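PDB 3BRS: periplasmic binding protein/LacI transcriptional regulator from Clostridium phytofermentans, which probably binds a sugar between two alpha/beta lobes as the solute-binding component of a transport system. Local coordinates for residues Leu52-Leu57 / Ile69-Ala74; Gly132-Ile137 / Ile155-Asp160; Gly180-Leu185 / Lys210-Glu215. One frame throughout, in Å; residues are numbered along the deposited sequence.

In the fold
The chain folds into two Rossmann-like lobes, as in periplasmic sugar-binding proteins of type I, and the contacts are divided between them. Contact 1 lies in the lobe built on the six-stranded parallel sheet, at the C-terminal end of strand 68-71. Contacts 2 and 3 belong to the lobe with the mixed sheet, and the centre of contact 1 is about 32 Å from that of contact 2 and about 34 Å from that of contact 3. Contacts 2 and 3, with centres about 18 Å apart, touch directly: I137 CD1 of strand 133-138 packs 3.8 Å from L184 CD2 of helix 174-187. In this family the sugar sits in the cleft between the lobes.

Contact 1 (Leu52-Leu57 / Ile69-Ala74); sequences LVQNEL and ILLAAA
At the C-terminal end of strand 68-71, in the first lobe of the periplasmic binding protein fold, Q54 of helix 51-63 holds the loop after the strand through both ends of its side-chain amide. Its OE1 accepts the backbone N-H of A74 at 2.8 Å, while its NE2 donates to the backbone O of A72 at 2.7 Å. The two bonds differ in direction. The A72 carbonyl points almost straight at NE2, with a C=O...N angle of 169°, though its oxygen lies somewhat out of the plane of the Q54 amide. At the other end, A74 N approaches OE1 from the side of its C=O, with an angle of 131° at the oxygen, and is tilted from the carbonyl plane. Because both ends of the amide are used, its rotation is fixed and oxygen and nitrogen cannot exchange places without losing both bonds.

The reach comes from an extended chain: CG stands anti to the backbone N (chi1 -153°) and chi2 is also near 180°, which carries the amide from the helix to the loop. Helix 51-63 packs here on a parallel sheet in which strand 68-71 lies between strands 7-11 and 92-96, an inner position in the sheet, and all the touching residues are buried. NE2 also donates to the backbone O of P12, just past strand 7-11, so one amide nitrogen joins the ends of two adjacent strands to the helix.

Apolar groups also border the amide. L71 CD1 lies 3.8 Å from Q54 NE2, the two side chains crossing at an angle, and the CB of A74 comes within 3.3 Å of Q54 OE1. Beyond them, L71 touches I58 of the same helix and I11 of strand 7-11.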
ATOM      1  N   LEU A  52       8.183  11.182  10.257  1.00 29.82           N
ATOM      2  CA  LEU A  52       9.254  11.848  10.999  1.00 31.31           C
ATOM      3  C   LEU A  52       9.670  10.846  12.102  1.00 30.45           C
ATOM      4  O   LEU A  52      10.857  10.699  12.514  1.00 26.83           O
ATOM      5  CB  LEU A  52       8.721  13.168  11.607  1.00 32.25           C
ATOM      6  CG  LEU A  52       8.905  14.413  10.700  1.00 26.87           C
ATOM      7  CD1 LEU A  52       8.217  15.706  11.115  1.00 23.02           C
ATOM      8  CD2 LEU A  52      10.364  14.677  10.624  1.00 26.24           C
ATOM      9  N   VAL A  53       8.651  10.076  12.474  1.00 33.40           N
ATOM     10  CA  VAL A  53       8.740   9.102  13.524  1.00 33.73           C
ATOM     11  C   VAL A  53       9.307   7.864  12.946  1.00 31.13           C
ATOM     12  O   VAL A  53      10.094   7.174  13.612  1.00 32.45           O
ATOM     13  CB  VAL A  53       7.410   8.879  14.206  1.00 33.94           C
ATOM     14  CG1 VAL A  53       7.437   7.631  15.062  1.00 30.56           C
ATOM     15  CG2 VAL A  53       7.136  10.060  15.191  1.00 27.71           C
ATOM     16  N   GLN A  54       8.931   7.578  11.727  1.00 24.54           N
ATOM     17  CA  GLN A  54       9.601   6.458  10.991  1.00 26.25           C
ATOM     18  C   GLN A  54      11.074   6.669  10.755  1.00 26.19           C
ATOM     19  O   GLN A  54      11.892   5.763  10.947  1.00 27.04           O
ATOM     20  CB  GLN A  54       8.949   6.169   9.635  1.00 26.83           C
ATOM     21  CG  GLN A  54       9.200   4.680   9.271  1.00 31.20           C
ATOM     22  CD  GLN A  54       8.824   4.325   7.829  1.00 35.41           C
ATOM     23  OE1 GLN A  54       9.043   5.137   6.837  1.00 26.27           O
ATOM     24  NE2 GLN A  54       8.161   3.138   7.690  1.00 28.12           N
ATOM     25  N   ASN A  55      11.438   7.903  10.394  1.00 23.73           N
ATOM     26  CA  ASN A  55      12.872   8.282  10.337  1.00 24.39           C
ATOM     27  C   ASN A  55      13.638   8.135  11.653  1.00 25.41           C
ATOM     28  O   ASN A  55      14.801   7.679  11.696  1.00 29.55           O
ATOM     29  CB  ASN A  55      13.009   9.707   9.836  1.00 26.36           C
ATOM     30  CG  ASN A  55      12.769   9.817   8.321  1.00 35.40           C
ATOM     31  OD1 ASN A  55      12.333   8.876   7.636  1.00 28.23           O
ATOM     32  ND2 ASN A  55      13.087  10.944   7.815  1.00 30.60           N
ATOM     33  N   GLU A  56      13.034   8.531  12.750  1.00 25.25           N
ATOM     34  CA  GLU A  56      13.629   8.286  14.082  1.00 25.05           C
ATOM     35  C   GLU A  56      13.862   6.819  14.344  1.00 25.48           C
ATOM     36  O   GLU A  56      14.898   6.450  14.864  1.00 32.34           O
ATOM     37  CB  GLU A  56      12.630   8.798  15.108  1.00 32.25           C
ATOM     38  CG  GLU A  56      12.719  10.305  15.267  1.00 37.79           C
ATOM     39  CD  GLU A  56      11.811  10.839  16.356  1.00 49.95           C
ATOM     40  OE1 GLU A  56      10.897  10.115  16.890  1.00 44.92           O
ATOM     41  OE2 GLU A  56      12.037  12.021  16.665  1.00 50.64           O
ATOM     42  N   LEU A  57      12.873   5.976  14.016  1.00 21.48           N
ATOM     43  CA  LEU A  57      12.932   4.484  14.192  1.00 22.15           C
ATOM     44  C   LEU A  57      14.004   3.872  13.292  1.00 28.62           C
ATOM     45  O   LEU A  57      14.707   2.952  13.681  1.00 31.76           O
ATOM     46  CB  LEU A  57      11.600   3.920  13.781  1.00 19.47           C
ATOM     47  CG  LEU A  57      10.432   4.151  14.794  1.00 37.80           C
ATOM     48  CD1 LEU A  57       9.111   3.566  14.287  1.00 30.72           C
ATOM     49  CD2 LEU A  57      10.698   3.580  16.201  1.00 30.40           C
ATOM     50  N   ILE A  69      17.906  -4.138   7.191  1.00 29.63           N
ATOM     51  CA  ILE A  69      16.678  -3.471   7.629  1.00 29.40           C
ATOM     52  C   ILE A  69      15.709  -3.620   6.473  1.00 29.62           C
ATOM     53  O   ILE A  69      16.094  -3.359   5.316  1.00 27.98           O
ATOM     54  CB  ILE A  69      16.975  -1.984   7.847  1.00 30.51           C
ATOM     55  CG1 ILE A  69      17.506  -1.728   9.274  1.00 34.89           C
ATOM     56  CG2 ILE A  69      15.758  -1.077   7.430  1.00 24.66           C
ATOM     57  CD1 ILE A  69      18.299  -0.311   9.371  1.00 27.55           C
ATOM     58  N   LEU A  70      14.473  -4.066   6.735  1.00 30.21           N
ATOM     59  CA  LEU A  70      13.440  -4.084   5.679  1.00 30.11           C
ATOM     60  C   LEU A  70      12.528  -2.876   5.888  1.00 30.20           C
ATOM     61  O   LEU A  70      12.048  -2.692   6.997  1.00 31.28           O
ATOM     62  CB  LEU A  70      12.561  -5.353   5.735  1.00 28.68           C
ATOM     63  CG  LEU A  70      13.330  -6.657   5.642  1.00 29.78           C
ATOM     64  CD1 LEU A  70      13.944  -7.013   6.980  1.00 29.57           C
ATOM     65  CD2 LEU A  70      12.302  -7.629   5.280  1.00 36.99           C
ATOM     66  N   LEU A  71      12.198  -2.103   4.846  1.00 25.16           N
ATOM     67  CA  LEU A  71      11.654  -0.827   5.149  1.00 23.36           C
ATOM     68  C   LEU A  71      10.553  -0.581   4.202  1.00 26.67           C
ATOM     69  O   LEU A  71      10.779  -0.731   2.996  1.00 29.13           O
ATOM     70  CB  LEU A  71      12.747   0.259   5.012  1.00 22.88           C
ATOM     71  CG  LEU A  71      12.271   1.704   5.031  1.00 30.98           C
ATOM     72  CD1 LEU A  71      11.568   2.083   6.377  1.00 29.04           C
ATOM     73  CD2 LEU A  71      13.484   2.616   4.724  1.00 25.35           C
ATOM     74  N   ALA A  72       9.372  -0.204   4.725  1.00 26.30           N
ATOM     75  CA  ALA A  72       8.261   0.275   3.846  1.00 27.49           C
ATOM     76  C   ALA A  72       8.299   1.782   4.045  1.00 30.06           C
ATOM     77  O   ALA A  72       8.114   2.260   5.157  1.00 33.08           O
ATOM     78  CB  ALA A  72       6.927  -0.359   4.202  1.00 19.81           C
ATOM     79  N   ALA A  73       8.720   2.516   2.992  1.00 29.00           N
ATOM     80  CA  ALA A  73       9.102   3.931   3.174  1.00 25.95           C
ATOM     81  C   ALA A  73       7.831   4.732   3.331  1.00 25.78           C
ATOM     82  O   ALA A  73       6.970   4.824   2.416  1.00 26.09           O
ATOM     83  CB  ALA A  73       9.873   4.399   1.970  1.00 26.83           C
ATOM     84  N   ALA A  74       7.722   5.461   4.419  1.00 26.94           N
ATOM     85  CA  ALA A  74       6.500   6.297   4.593  1.00 28.28           C
ATOM     86  C   ALA A  74       6.350   7.390   3.518  1.00 31.56           C
ATOM     87  O   ALA A  74       5.260   7.772   3.153  1.00 34.74           O
ATOM     88  CB  ALA A  74       6.418   6.889   6.011  1.00 27.43           C
TER

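Contact 2 (Gly132-Ile137 / Ile155-Asp160); sequences GKIGVI and IGLSDD
I134 and L157 meet end to end between strand 133-138 and the last turn of helix 144-157, with CD1 of I134 3.7 Å from CD2 of L157. The same isoleucine methyl lies 4.1 Å from the other leucine methyl, CD1, so it faces the fork of the leucine and is nearer one branch. A looser approach comes from beyond the helix, where the backbone O of D160 is 4.3 Å from I134 CD1. No hydrogen bond crosses between the segments; their direct interaction is a small, buried apolar one.

The isoleucine makes this contact through its longer branch. Its CG1 is anti to the carbonyl carbon (chi1 -69°), and chi2 near 153° extends CD1 away from the strand toward the helix. L157 likewise directs its CB at the strand; its CG also stands anti to the carbonyl carbon, and the forked end meets I134 CD1.

Behind L157 the chain turns sharply. S158 has a positive phi (63°) and its N bonds back to the O of I155, after which the short 3-10 segment at D159 and D160 returns the chain toward the strand.

The contact joins the first strand and the helix of the beta-alpha-beta unit formed by strand 133-138, helix 144-157 and strand 164-169. I134 is held in the sheet by backbone bonding with E165, and L157 also rests on I164 of that neighbouring strand. Helix 113-127 also packs T124 against I134, and its K125 NZ is hydrogen-bonded to S158 OG, so the two helices lie side by side over the I134 face of the sheet, with I134 touching both.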
ATOM      1  N   GLY A 132     -22.096   8.747 -15.367  1.00 42.89           N
ATOM      2  CA  GLY A 132     -21.662   8.665 -13.984  1.00 40.26           C
ATOM      3  C   GLY A 132     -20.360   9.426 -13.950  1.00 36.41           C
ATOM      4  O   GLY A 132     -19.694   9.554 -14.979  1.00 34.97           O
ATOM      5  N   LYS A 133     -20.023   9.968 -12.788  1.00 32.63           N
ATOM      6  CA  LYS A 133     -18.711  10.546 -12.543  1.00 31.37           C
ATOM      7  C   LYS A 133     -18.125   9.725 -11.389  1.00 31.25           C
ATOM      8  O   LYS A 133     -18.702   8.715 -11.017  1.00 32.95           O
ATOM      9  CB  LYS A 133     -18.718  12.063 -12.254  1.00 29.28           C
ATOM     10  CG  LYS A 133     -19.469  12.879 -13.310  1.00 58.31           C
ATOM     11  CD  LYS A 133     -18.655  13.127 -14.576  1.00 46.03           C
ATOM     12  CE  LYS A 133     -18.542  14.662 -14.909  1.00 59.69           C
ATOM     13  NZ  LYS A 133     -17.643  15.451 -13.978  1.00 49.63           N
ATOM     14  N   ILE A 134     -16.978  10.127 -10.891  1.00 29.45           N
ATOM     15  CA  ILE A 134     -16.136   9.201 -10.147  1.00 26.79           C
ATOM     16  C   ILE A 134     -15.594   9.935  -8.965  1.00 25.77           C
ATOM     17  O   ILE A 134     -15.061  11.059  -9.122  1.00 32.61           O
ATOM     18  CB  ILE A 134     -14.890   8.630 -11.045  1.00 25.93           C
ATOM     19  CG1 ILE A 134     -15.369   7.698 -12.168  1.00 25.29           C
ATOM     20  CG2 ILE A 134     -13.821   7.917 -10.187  1.00 29.21           C
ATOM     21  CD1 ILE A 134     -14.379   7.711 -13.354  1.00 23.97           C
ATOM     22  N   GLY A 135     -15.683   9.342  -7.768  1.00 22.20           N
ATOM     23  CA  GLY A 135     -14.952   9.989  -6.668  1.00 18.91           C
ATOM     24  C   GLY A 135     -13.863   9.068  -6.199  1.00 22.76           C
ATOM     25  O   GLY A 135     -14.039   7.833  -6.143  1.00 22.20           O
ATOM     26  N   VAL A 136     -12.731   9.657  -5.826  1.00 23.65           N
ATOM     27  CA  VAL A 136     -11.635   8.845  -5.280  1.00 23.50           C
ATOM     28  C   VAL A 136     -11.241   9.154  -3.836  1.00 24.33           C
ATOM     29  O   VAL A 136     -11.002  10.315  -3.436  1.00 23.94           O
ATOM     30  CB  VAL A 136     -10.360   9.013  -6.102  1.00 21.76           C
ATOM     31  CG1 VAL A 136      -9.240   8.034  -5.736  1.00 26.25           C
ATOM     32  CG2 VAL A 136     -10.669   8.920  -7.589  1.00 17.30           C
ATOM     33  N   ILE A 137     -11.141   8.098  -3.054  1.00 24.98           N
ATOM     34  CA  ILE A 137     -10.531   8.189  -1.725  1.00 25.68           C
ATOM     35  C   ILE A 137      -9.161   7.494  -1.791  1.00 25.74           C
ATOM     36  O   ILE A 137      -9.023   6.188  -1.949  1.00 24.42           O
ATOM     37  CB  ILE A 137     -11.361   7.552  -0.589  1.00 29.77           C
ATOM     38  CG1 ILE A 137     -12.793   8.071  -0.524  1.00 26.80           C
ATOM     39  CG2 ILE A 137     -10.625   7.843   0.803  1.00 23.39           C
ATOM     40  CD1 ILE A 137     -12.877   9.690  -0.528  1.00 34.25           C
ATOM     41  N   ILE A 155      -4.441   6.458 -15.975  1.00 32.67           N
ATOM     42  CA  ILE A 155      -4.113   5.639 -17.148  1.00 33.99           C
ATOM     43  C   ILE A 155      -5.166   4.626 -17.543  1.00 34.06           C
ATOM     44  O   ILE A 155      -5.599   4.595 -18.714  1.00 36.30           O
ATOM     45  CB  ILE A 155      -2.726   4.931 -17.020  1.00 34.87           C
ATOM     46  CG1 ILE A 155      -1.594   5.985 -16.795  1.00 25.07           C
ATOM     47  CG2 ILE A 155      -2.448   4.100 -18.289  1.00 28.71           C
ATOM     48  CD1 ILE A 155      -0.247   5.341 -16.245  1.00 33.94           C
ATOM     49  N   GLY A 156      -5.618   3.790 -16.630  1.00 30.90           N
ATOM     50  CA  GLY A 156      -6.638   2.824 -17.062  1.00 29.53           C
ATOM     51  C   GLY A 156      -7.973   3.502 -17.438  1.00 31.88           C
ATOM     52  O   GLY A 156      -8.848   2.838 -18.066  1.00 32.66           O
ATOM     53  N   LEU A 157      -8.158   4.788 -17.103  1.00 30.56           N
ATOM     54  CA  LEU A 157      -9.457   5.477 -17.456  1.00 33.64           C
ATOM     55  C   LEU A 157      -9.406   6.112 -18.855  1.00 38.21           C
ATOM     56  O   LEU A 157     -10.467   6.387 -19.448  1.00 35.64           O
ATOM     57  CB  LEU A 157      -9.899   6.503 -16.418  1.00 32.77           C
ATOM     58  CG  LEU A 157     -10.551   5.989 -15.111  1.00 36.50           C
ATOM     59  CD1 LEU A 157     -10.348   6.929 -13.875  1.00 35.57           C
ATOM     60  CD2 LEU A 157     -12.014   5.684 -15.288  1.00 31.38           C
ATOM     61  N   SER A 158      -8.169   6.318 -19.381  1.00 42.31           N
ATOM     62  CA  SER A 158      -7.966   6.823 -20.774  1.00 42.92           C
ATOM     63  C   SER A 158      -8.575   8.209 -20.873  1.00 46.34           C
ATOM     64  O   SER A 158      -8.304   9.091 -20.023  1.00 45.98           O
ATOM     65  CB  SER A 158      -8.758   5.993 -21.774  1.00 40.28           C
ATOM     66  OG  SER A 158      -8.108   4.825 -22.143  1.00 51.79           O
ATOM     67  N   ASP A 159      -9.438   8.351 -21.908  1.00 49.07           N
ATOM     68  CA  ASP A 159     -10.226   9.565 -22.165  1.00 52.18           C
ATOM     69  C   ASP A 159     -11.164   9.919 -20.993  1.00 53.06           C
ATOM     70  O   ASP A 159     -11.213  11.077 -20.541  1.00 55.55           O
ATOM     71  CB  ASP A 159     -10.961   9.494 -23.516  1.00 54.90           C
ATOM     72  CG  ASP A 159     -11.724   8.182 -23.711  1.00 46.92           C
ATOM     73  OD1 ASP A 159     -11.093   7.114 -23.868  1.00 64.95           O
ATOM     74  OD2 ASP A 159     -12.970   8.209 -23.713  1.00 68.08           O
ATOM     75  N   ASP A 160     -11.835   8.913 -20.456  1.00 50.06           N
ATOM     76  CA  ASP A 160     -12.636   9.065 -19.243  1.00 48.90           C
ATOM     77  C   ASP A 160     -11.970   9.544 -17.921  1.00 44.03           C
ATOM     78  O   ASP A 160     -12.612   9.550 -16.869  1.00 41.99           O
ATOM     79  CB  ASP A 160     -13.402   7.744 -19.024  1.00 51.80           C
ATOM     80  CG  ASP A 160     -14.235   7.374 -20.237  1.00 60.86           C
ATOM     81  OD1 ASP A 160     -14.684   8.336 -20.874  1.00 58.83           O
ATOM     82  OD2 ASP A 160     -14.461   6.177 -20.556  1.00 55.36           O
TER

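Contact 3 (Gly180-Leu185 / Lys210-Glu215); sequences GTVELL and KDMSLE
Sulfur and methyl contacts of M212 make up most of the meeting between helix 174-187 and the turn that ends helix 199-211. M212 SD lies 4.0 Å from V182 CA and almost as near V182 CG2, the two side chains crossing aslant, and its CE continues to L185, 3.9 Å from that residue's CB. The chain runs straight through chi2, then bends at chi3 (82°), which turns the terminal methyl along the helix from V182 toward L185.

The second apolar contact is leucine on leucine: L185 CD1 and L214 CD1 are 3.8 Å apart, and the side chains pass alongside in opposite directions. Strand 191-196 links the two helices along the chain, within the mixed-sheet lobe of the fold, and they lie next to each other. L185 also reaches I191 and M194 of that strand, and I209 of helix 199-211.

Hydrogen bonds shape the turn and tie its helix across. Helix 199-211 closes in a Schellman motif, S213 having positive phi (56°) and its N bonded to K210 O; M212 and L214, before and after S213, both direct their CB toward helix 174-187. Close by, D211 OD1 is hydrogen-bonded to Y178 OH of helix 174-187.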
ATOM      1  N   GLY A 180     -14.624  12.017   4.176  1.00 27.80           N
ATOM      2  CA  GLY A 180     -14.324  12.534   2.791  1.00 23.83           C
ATOM      3  C   GLY A 180     -15.275  11.926   1.799  1.00 25.69           C
ATOM      4  O   GLY A 180     -15.637  12.550   0.816  1.00 29.74           O
ATOM      5  N   THR A 181     -15.716  10.706   2.063  1.00 23.63           N
ATOM      6  CA  THR A 181     -16.755  10.074   1.240  1.00 23.19           C
ATOM      7  C   THR A 181     -18.111  10.774   1.374  1.00 29.49           C
ATOM      8  O   THR A 181     -18.840  11.059   0.380  1.00 29.86           O
ATOM      9  CB  THR A 181     -16.913   8.598   1.674  1.00 24.39           C
ATOM     10  OG1 THR A 181     -15.679   7.911   1.347  1.00 30.28           O
ATOM     11  CG2 THR A 181     -17.922   7.952   0.824  1.00 16.00           C
ATOM     12  N   VAL A 182     -18.456  11.076   2.627  1.00 31.27           N
ATOM     13  CA  VAL A 182     -19.663  11.830   2.861  1.00 29.16           C
ATOM     14  C   VAL A 182     -19.537  13.168   2.161  1.00 31.98           C
ATOM     15  O   VAL A 182     -20.466  13.587   1.502  1.00 33.69           O
ATOM     16  CB  VAL A 182     -19.924  12.005   4.385  1.00 27.28           C
ATOM     17  CG1 VAL A 182     -21.017  13.095   4.616  1.00 25.60           C
ATOM     18  CG2 VAL A 182     -20.397  10.613   4.994  1.00 24.36           C
ATOM     19  N   GLU A 183     -18.396  13.848   2.296  1.00 34.79           N
ATOM     20  CA  GLU A 183     -18.250  15.191   1.674  1.00 36.72           C
ATOM     21  C   GLU A 183     -18.368  15.131   0.151  1.00 34.23           C
ATOM     22  O   GLU A 183     -19.126  15.889  -0.463  1.00 34.27           O
ATOM     23  CB  GLU A 183     -16.929  15.849   2.098  1.00 34.88           C
ATOM     24  CG  GLU A 183     -16.597  17.147   1.338  1.00 86.93           C
ATOM     25  CD  GLU A 183     -15.314  17.830   1.842  1.00 42.87           C
ATOM     26  OE1 GLU A 183     -14.308  17.110   2.108  1.00 89.12           O
ATOM     27  OE2 GLU A 183     -15.327  19.083   1.990  1.00 89.71           O
ATOM     28  N   LEU A 184     -17.669  14.200  -0.470  1.00 32.35           N
ATOM     29  CA  LEU A 184     -17.762  14.074  -1.921  1.00 33.38           C
ATOM     30  C   LEU A 184     -19.153  13.724  -2.401  1.00 36.41           C
ATOM     31  O   LEU A 184     -19.618  14.340  -3.358  1.00 36.91           O
ATOM     32  CB  LEU A 184     -16.797  13.001  -2.477  1.00 34.00           C
ATOM     33  CG  LEU A 184     -15.330  13.261  -2.856  1.00 31.65           C
ATOM     34  CD1 LEU A 184     -14.613  14.158  -1.868  1.00 41.00           C
ATOM     35  CD2 LEU A 184     -14.634  11.914  -2.999  1.00 34.58           C
ATOM     36  N   LEU A 185     -19.808  12.712  -1.808  1.00 35.03           N
ATOM     37  CA  LEU A 185     -21.141  12.347  -2.312  1.00 35.42           C
ATOM     38  C   LEU A 185     -22.232  13.412  -1.981  1.00 37.22           C
ATOM     39  O   LEU A 185     -23.262  13.498  -2.651  1.00 38.54           O
ATOM     40  CB  LEU A 185     -21.577  10.980  -1.842  1.00 32.86           C
ATOM     41  CG  LEU A 185     -20.749   9.834  -2.341  1.00 19.85           C
ATOM     42  CD1 LEU A 185     -21.155   8.534  -1.640  1.00 33.89           C
ATOM     43  CD2 LEU A 185     -20.824   9.644  -3.848  1.00 35.38           C
ATOM     44  N   LYS A 210     -23.041   3.157   2.895  1.00 37.33           N
ATOM     45  CA  LYS A 210     -24.083   2.339   3.569  1.00 38.46           C
ATOM     46  C   LYS A 210     -25.006   3.235   4.415  1.00 37.76           C
ATOM     47  O   LYS A 210     -26.247   3.113   4.384  1.00 34.39           O
ATOM     48  CB  LYS A 210     -23.394   1.357   4.530  1.00 40.59           C
ATOM     49  CG  LYS A 210     -24.212   0.063   4.769  1.00 60.13           C
ATOM     50  CD  LYS A 210     -24.162  -0.354   6.236  1.00 43.38           C
ATOM     51  CE  LYS A 210     -24.711  -1.789   6.446  1.00 61.62           C
ATOM     52  NZ  LYS A 210     -25.889  -2.121   5.569  1.00 54.30           N
ATOM     53  N   ASP A 211     -24.368   4.185   5.139  1.00 36.85           N
ATOM     54  CA  ASP A 211     -25.053   5.075   6.076  1.00 33.98           C
ATOM     55  C   ASP A 211     -25.852   6.112   5.351  1.00 34.96           C
ATOM     56  O   ASP A 211     -26.757   6.749   5.934  1.00 36.37           O
ATOM     57  CB  ASP A 211     -24.063   5.777   7.012  1.00 30.18           C
ATOM     58  CG  ASP A 211     -23.463   4.825   8.094  1.00 49.49           C
ATOM     59  OD1 ASP A 211     -22.554   5.310   8.791  1.00 22.75           O
ATOM     60  OD2 ASP A 211     -23.885   3.622   8.267  1.00 32.19           O
ATOM     61  N   MET A 212     -25.467   6.338   4.100  1.00 32.26           N
ATOM     62  CA  MET A 212     -26.116   7.323   3.243  1.00 30.01           C
ATOM     63  C   MET A 212     -27.254   6.648   2.521  1.00 30.36           C
ATOM     64  O   MET A 212     -28.008   7.311   1.860  1.00 35.32           O
ATOM     65  CB  MET A 212     -25.070   7.963   2.285  1.00 31.43           C
ATOM     66  CG  MET A 212     -24.190   9.033   3.016  1.00 29.87           C
ATOM     67  SD  MET A 212     -22.988   9.831   1.954  1.00 25.74           S
ATOM     68  CE  MET A 212     -23.996  11.072   1.165  1.00 40.27           C
ATOM     69  N   SER A 213     -27.400   5.335   2.655  1.00 29.76           N
ATOM     70  CA  SER A 213     -28.418   4.575   1.877  1.00 30.26           C
ATOM     71  C   SER A 213     -28.262   4.771   0.365  1.00 35.45           C
ATOM     72  O   SER A 213     -29.244   4.856  -0.369  1.00 40.58           O
ATOM     73  CB  SER A 213     -29.820   4.917   2.329  1.00 30.08           C
ATOM     74  OG  SER A 213     -30.049   4.342   3.607  1.00 45.33           O
ATOM     75  N   LEU A 214     -27.008   4.768  -0.104  1.00 35.04           N
ATOM     76  CA  LEU A 214     -26.639   4.912  -1.522  1.00 32.72           C
ATOM     77  C   LEU A 214     -26.203   3.610  -2.199  1.00 37.98           C
ATOM     78  O   LEU A 214     -25.684   3.637  -3.305  1.00 38.96           O
ATOM     79  CB  LEU A 214     -25.484   5.926  -1.607  1.00 29.48           C
ATOM     80  CG  LEU A 214     -25.965   7.345  -1.353  1.00 21.99           C
ATOM     81  CD1 LEU A 214     -24.920   8.459  -1.390  1.00 29.59           C
ATOM     82  CD2 LEU A 214     -27.041   7.601  -2.421  1.00 32.05           C
ATOM     83  N   GLU A 215     -26.423   2.465  -1.556  1.00 41.37           N
ATOM     84  CA  GLU A 215     -25.745   1.225  -1.980  1.00 44.03           C
ATOM     85  C   GLU A 215     -26.240   0.652  -3.317  1.00 44.52           C
ATOM     86  O   GLU A 215     -25.596  -0.244  -3.909  1.00 45.20           O
ATOM     87  CB  GLU A 215     -25.664   0.160  -0.845  1.00 45.79           C
ATOM     88  CG  GLU A 215     -26.835  -0.857  -0.774  1.00 67.86           C
ATOM     89  CD  GLU A 215     -28.174  -0.244  -0.327  1.00 61.42           C
ATOM     90  OE1 GLU A 215     -28.161   0.869   0.287  1.00 70.05           O
ATOM     91  OE2 GLU A 215     -29.233  -0.889  -0.591  1.00 65.43           O
TER